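Local coordinates for extracellular solute-binding protein family 1 (PDB 4OVJ) that probably binds a solute outside the cell and hands it to a membrane transporter, as in other family 1 extracellular solute-binding proteins, at residues Ala44-Ile55 against Gln309-Leu317. Residues are numbered along the deposited sequence; the frame is centred on the assembly and turned at random.
Sequences AVKAFEKAYPNI and QAELFVNFL
Phe316 drives its ring as a knob into a hole on helix 35-51 lined by Ala44, Ala47, Phe48 and Ala51. Three of the four walls are alanines, low enough for the ring to settle near the backbone: Phe316 CZ comes within 3.6 Å of Phe48 N, and Phe48 CA stands over the ring face, 3.9 Å from its centroid, a CH-pi contact. In return, Phe48 reaches between Phe313 and Phe316, with CG anti to its own backbone N (chi1 177°). Two edge-to-face pairs result: the edge of Phe313 meets the face of Phe48 with planes at 79° and Phe313 CD1 over the centre of the Phe48 ring, while the edge of Phe48 is turned to the face of Phe316 at 73°. Tyr52 CB lies against the other face of Phe48, offset toward the rim.

Tyr52, the first residue past the end of helix 35-51, offers one ring face to Leu312 CD2, which in one of two modelled conformers sits over its centre, 3.3 Å from the Tyr52 centroid, a CH-pi contact, and also touches the Phe48 edge. The type I turn from Tyr52 to Ile55 then sets Ile55 CD1 against Gln309 CG at 3.7 Å. Replacing Phe48 by an alanine would probably open a gap between Phe313 and Phe316 and remove the ring that each meets edge-to-face across this contact.

On the sheet side, Ile57 of strand 55-61 touches both Phe48 and Phe313, and Phe29 of strand 25-31 meets Phe313 edge-to-face, placing the helix pair on the sheet of one lobe. With an apolar, aromatic-rich interface and direct contacts made without hydrogen bonds or salt bridges, the fit depends on complementary shape and ring orientation.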
loop_
_atom_site.group_PDB
_atom_site.type_symbol
_atom_site.label_atom_id
_atom_site.label_comp_id
_atom_site.label_asym_id
_atom_site.label_seq_id
_atom_site.Cartn_x
_atom_site.Cartn_y
_atom_site.Cartn_z
ATOM N N ALA A 44 22.211 3.957 1.230
ATOM C CA ALA A 44 21.903 4.554 -0.061
ATOM C C ALA A 44 22.644 5.890 -0.242
ATOM O O ALA A 44 23.153 6.175 -1.311
ATOM C CB ALA A 44 20.405 4.732 -0.233
ATOM N N VAL A 45 22.715 6.679 0.820
ATOM C CA VAL A 45 23.449 7.943 0.813
ATOM C C VAL A 45 24.939 7.700 0.588
ATOM O O VAL A 45 25.586 8.442 -0.154
ATOM C CB VAL A 45 23.228 8.727 2.117
ATOM C CG1 VAL A 45 24.181 9.907 2.216
ATOM C CG2 VAL A 45 21.793 9.224 2.177
ATOM N N LYS A 46 25.480 6.667 1.224
ATOM C CA LYS A 46 26.879 6.292 0.987
ATOM C C LYS A 46 27.132 6.027 -0.494
ATOM O O LYS A 46 28.116 6.513 -1.062
ATOM C CB LYS A 46 27.287 5.074 1.835
ATOM C CG LYS A 46 28.692 4.541 1.543
ATOM C CD LYS A 46 29.087 3.406 2.479
ATOM C CE LYS A 46 30.573 3.077 2.365
ATOM N NZ LYS A 46 30.927 1.914 3.217
ATOM N N ALA A 47 26.246 5.262 -1.123
ATOM C CA ALA A 47 26.383 4.955 -2.541
ATOM C C ALA A 47 26.285 6.218 -3.395
ATOM O O ALA A 47 27.064 6.411 -4.345
ATOM C CB ALA A 47 25.345 3.926 -2.957
ATOM N N PHE A 48 25.362 7.105 -3.041
ATOM C CA PHE A 48 25.221 8.362 -3.763
ATOM C C PHE A 48 26.482 9.217 -3.690
ATOM O O PHE A 48 26.930 9.760 -4.707
ATOM C CB PHE A 48 24.059 9.190 -3.228
ATOM C CG PHE A 48 23.934 10.511 -3.904
ATOM C CD1 PHE A 48 23.376 10.599 -5.157
ATOM C CD2 PHE A 48 24.457 11.656 -3.323
ATOM C CE1 PHE A 48 23.267 11.816 -5.800
ATOM C CE2 PHE A 48 24.372 12.876 -3.967
ATOM C CZ PHE A 48 23.776 12.959 -5.210
ATOM N N GLU A 49 27.022 9.379 -2.482
ATOM C CA GLU A 49 28.192 10.228 -2.283
ATOM C C GLU A 49 29.422 9.714 -3.061
ATOM O O GLU A 49 30.266 10.501 -3.479
ATOM C CB GLU A 49 28.487 10.416 -0.787
ATOM C CG GLU A 49 27.449 11.314 -0.091
ATOM C CD GLU A 49 27.866 11.745 1.319
ATOM O OE1 GLU A 49 28.150 10.861 2.157
ATOM O OE2 GLU A 49 27.896 12.979 1.594
ATOM N N LYS A 50 29.503 8.400 -3.253
ATOM C CA LYS A 50 30.544 7.813 -4.095
ATOM C C LYS A 50 30.282 8.093 -5.577
ATOM O O LYS A 50 31.204 8.411 -6.332
ATOM C CB LYS A 50 30.622 6.304 -3.862
ATOM C CG LYS A 50 31.553 5.587 -4.824
ATOM C CD LYS A 50 31.777 4.143 -4.401
ATOM C CE LYS A 50 32.746 3.430 -5.330
ATOM N NZ LYS A 50 33.123 2.093 -4.800
ATOM N N ALA A 51 29.024 7.978 -5.988
ATOM C CA ALA A 51 28.651 8.156 -7.400
ATOM C C ALA A 51 28.700 9.611 -7.866
ATOM O O ALA A 51 28.998 9.884 -9.040
ATOM C CB ALA A 51 27.274 7.592 -7.651
ATOM N N TYR A 52 28.390 10.523 -6.951
ATOM C CA TYR A 52 28.334 11.947 -7.224
ATOM C C TYR A 52 29.196 12.683 -6.221
ATOM O O TYR A 52 28.690 13.300 -5.293
ATOM C CB TYR A 52 26.884 12.415 -7.147
ATOM C CG TYR A 52 26.075 11.836 -8.267
ATOM C CD1 TYR A 52 26.057 12.442 -9.514
ATOM C CD2 TYR A 52 25.382 10.644 -8.102
ATOM C CE1 TYR A 52 25.333 11.901 -10.562
ATOM C CE2 TYR A 52 24.651 10.095 -9.142
ATOM C CZ TYR A 52 24.630 10.726 -10.373
ATOM O OH TYR A 52 23.919 10.207 -11.414
ATOM N N PRO A 53 30.517 12.603 -6.392
ATOM C CA PRO A 53 31.429 13.145 -5.368
ATOM C C PRO A 53 31.479 14.672 -5.273
ATOM O O PRO A 53 32.097 15.193 -4.358
ATOM C CB PRO A 53 32.786 12.581 -5.778
ATOM C CG PRO A 53 32.669 12.342 -7.245
ATOM C CD PRO A 53 31.247 11.914 -7.471
ATOM N N ASN A 54 30.820 15.394 -6.169
ATOM C CA ASN A 54 30.686 16.843 -5.984
ATOM C C ASN A 54 29.392 17.265 -5.274
ATOM O O ASN A 54 29.027 18.444 -5.265
ATOM C CB ASN A 54 30.816 17.559 -7.311
ATOM C CG ASN A 54 29.839 17.070 -8.331
ATOM O OD1 ASN A 54 29.300 15.957 -8.228
ATOM N ND2 ASN A 54 29.615 17.886 -9.349
ATOM N N ILE A 55 28.706 16.305 -4.666
ATOM C CA ILE A 55 27.521 16.603 -3.873
ATOM C C ILE A 55 27.664 15.895 -2.531
ATOM O O ILE A 55 27.666 14.659 -2.458
ATOM C CB ILE A 55 26.226 16.156 -4.584
ATOM C CG1 ILE A 55 26.123 16.816 -5.964
ATOM C CG2 ILE A 55 25.002 16.521 -3.734
ATOM C CD1 ILE A 55 25.032 16.254 -6.876
ATOM N N GLN A 309 20.871 19.734 -8.219
ATOM C CA GLN A 309 21.510 18.657 -7.453
ATOM C C GLN A 309 20.465 17.882 -6.633
ATOM O O GLN A 309 20.573 16.671 -6.469
ATOM C CB GLN A 309 22.609 19.209 -6.563
ATOM C CG GLN A 309 23.814 19.764 -7.317
ATOM C CD GLN A 309 23.710 21.245 -7.651
ATOM O OE1 GLN A 309 22.632 21.847 -7.621
ATOM N NE2 GLN A 309 24.859 21.851 -7.946
ATOM N N ALA A 310 19.444 18.581 -6.138
ATOM C CA ALA A 310 18.365 17.931 -5.379
ATOM C C ALA A 310 17.615 16.935 -6.273
ATOM O O ALA A 310 17.335 15.803 -5.856
ATOM C CB ALA A 310 17.408 18.960 -4.802
ATOM N N GLU A 311 17.318 17.351 -7.502
ATOM C CA GLU A 311 16.674 16.478 -8.474
ATOM C C GLU A 311 17.558 15.262 -8.779
ATOM O O GLU A 311 17.067 14.148 -8.857
ATOM C CB GLU A 311 16.367 17.213 -9.783
ATOM C CG GLU A 311 15.299 18.294 -9.721
ATOM C CD GLU A 311 15.197 19.069 -11.046
ATOM O OE1 GLU A 311 15.601 18.549 -12.123
ATOM O OE2 GLU A 311 14.704 20.208 -11.029
ATOM N N LEU A 312 18.851 15.492 -8.953
ATOM C CA LEU A 312 19.791 14.409 -9.214
ATOM C C LEU A 312 19.814 13.394 -8.056
ATOM O O LEU A 312 19.856 12.181 -8.280
ATOM C CB LEU A 312 21.168 15.007 -9.470
ATOM C CG LEU A 312 22.285 14.097 -9.954
ATOM C CD1 LEU A 312 23.447 14.936 -10.461
ATOM C CD2 LEU A 312 22.688 13.209 -8.801
ATOM N N PHE A 313 19.749 13.885 -6.824
ATOM C CA PHE A 313 19.707 13.012 -5.652
ATOM C C PHE A 313 18.410 12.196 -5.598
ATOM O O PHE A 313 18.430 10.984 -5.407
ATOM C CB PHE A 313 19.891 13.824 -4.373
ATOM C CG PHE A 313 19.871 12.999 -3.125
ATOM C CD1 PHE A 313 20.844 12.035 -2.890
ATOM C CD2 PHE A 313 18.892 13.184 -2.181
ATOM C CE1 PHE A 313 20.816 11.280 -1.730
ATOM C CE2 PHE A 313 18.853 12.435 -1.024
ATOM C CZ PHE A 313 19.824 11.486 -0.787
ATOM N N VAL A 314 17.280 12.862 -5.782
ATOM C CA VAL A 314 16.003 12.164 -5.799
ATOM C C VAL A 314 15.968 11.131 -6.928
ATOM O O VAL A 314 15.526 9.998 -6.730
ATOM C CB VAL A 314 14.824 13.160 -5.879
ATOM C CG1 VAL A 314 13.516 12.445 -6.158
ATOM C CG2 VAL A 314 14.727 13.924 -4.567
ATOM N N ASN A 315 16.474 11.498 -8.092
ATOM C CA ASN A 315 16.504 10.574 -9.200
ATOM C C ASN A 315 17.338 9.339 -8.910
ATOM O O ASN A 315 16.959 8.235 -9.310
ATOM C CB ASN A 315 17.041 11.238 -10.459
ATOM C CG ASN A 315 16.891 10.345 -11.657
ATOM O OD1 ASN A 315 15.772 9.995 -12.047
ATOM N ND2 ASN A 315 18.018 9.925 -12.226
ATOM N N PHE A 316 18.465 9.540 -8.229
ATOM C CA PHE A 316 19.336 8.453 -7.791
ATOM C C PHE A 316 18.590 7.493 -6.857
ATOM O O PHE A 316 18.600 6.274 -7.058
ATOM C CB PHE A 316 20.585 9.006 -7.093
ATOM C CG PHE A 316 21.538 7.944 -6.619
ATOM C CD1 PHE A 316 22.537 7.473 -7.469
ATOM C CD2 PHE A 316 21.464 7.441 -5.323
ATOM C CE1 PHE A 316 23.428 6.511 -7.035
ATOM C CE2 PHE A 316 22.359 6.474 -4.884
ATOM C CZ PHE A 316 23.332 6.011 -5.749
ATOM N N LEU A 317 17.912 8.039 -5.859
ATOM C CA LEU A 317 17.143 7.214 -4.932
ATOM C C LEU A 317 16.055 6.422 -5.642
ATOM O O LEU A 317 15.806 5.281 -5.300
ATOM C CB LEU A 317 16.511 8.055 -3.824
ATOM C CG LEU A 317 17.492 8.743 -2.881
ATOM C CD1 LEU A 317 16.709 9.607 -1.907
ATOM C CD2 LEU A 317 18.396 7.744 -2.173
HETATM O O HOH W 1 27.573 20.036 -7.258
#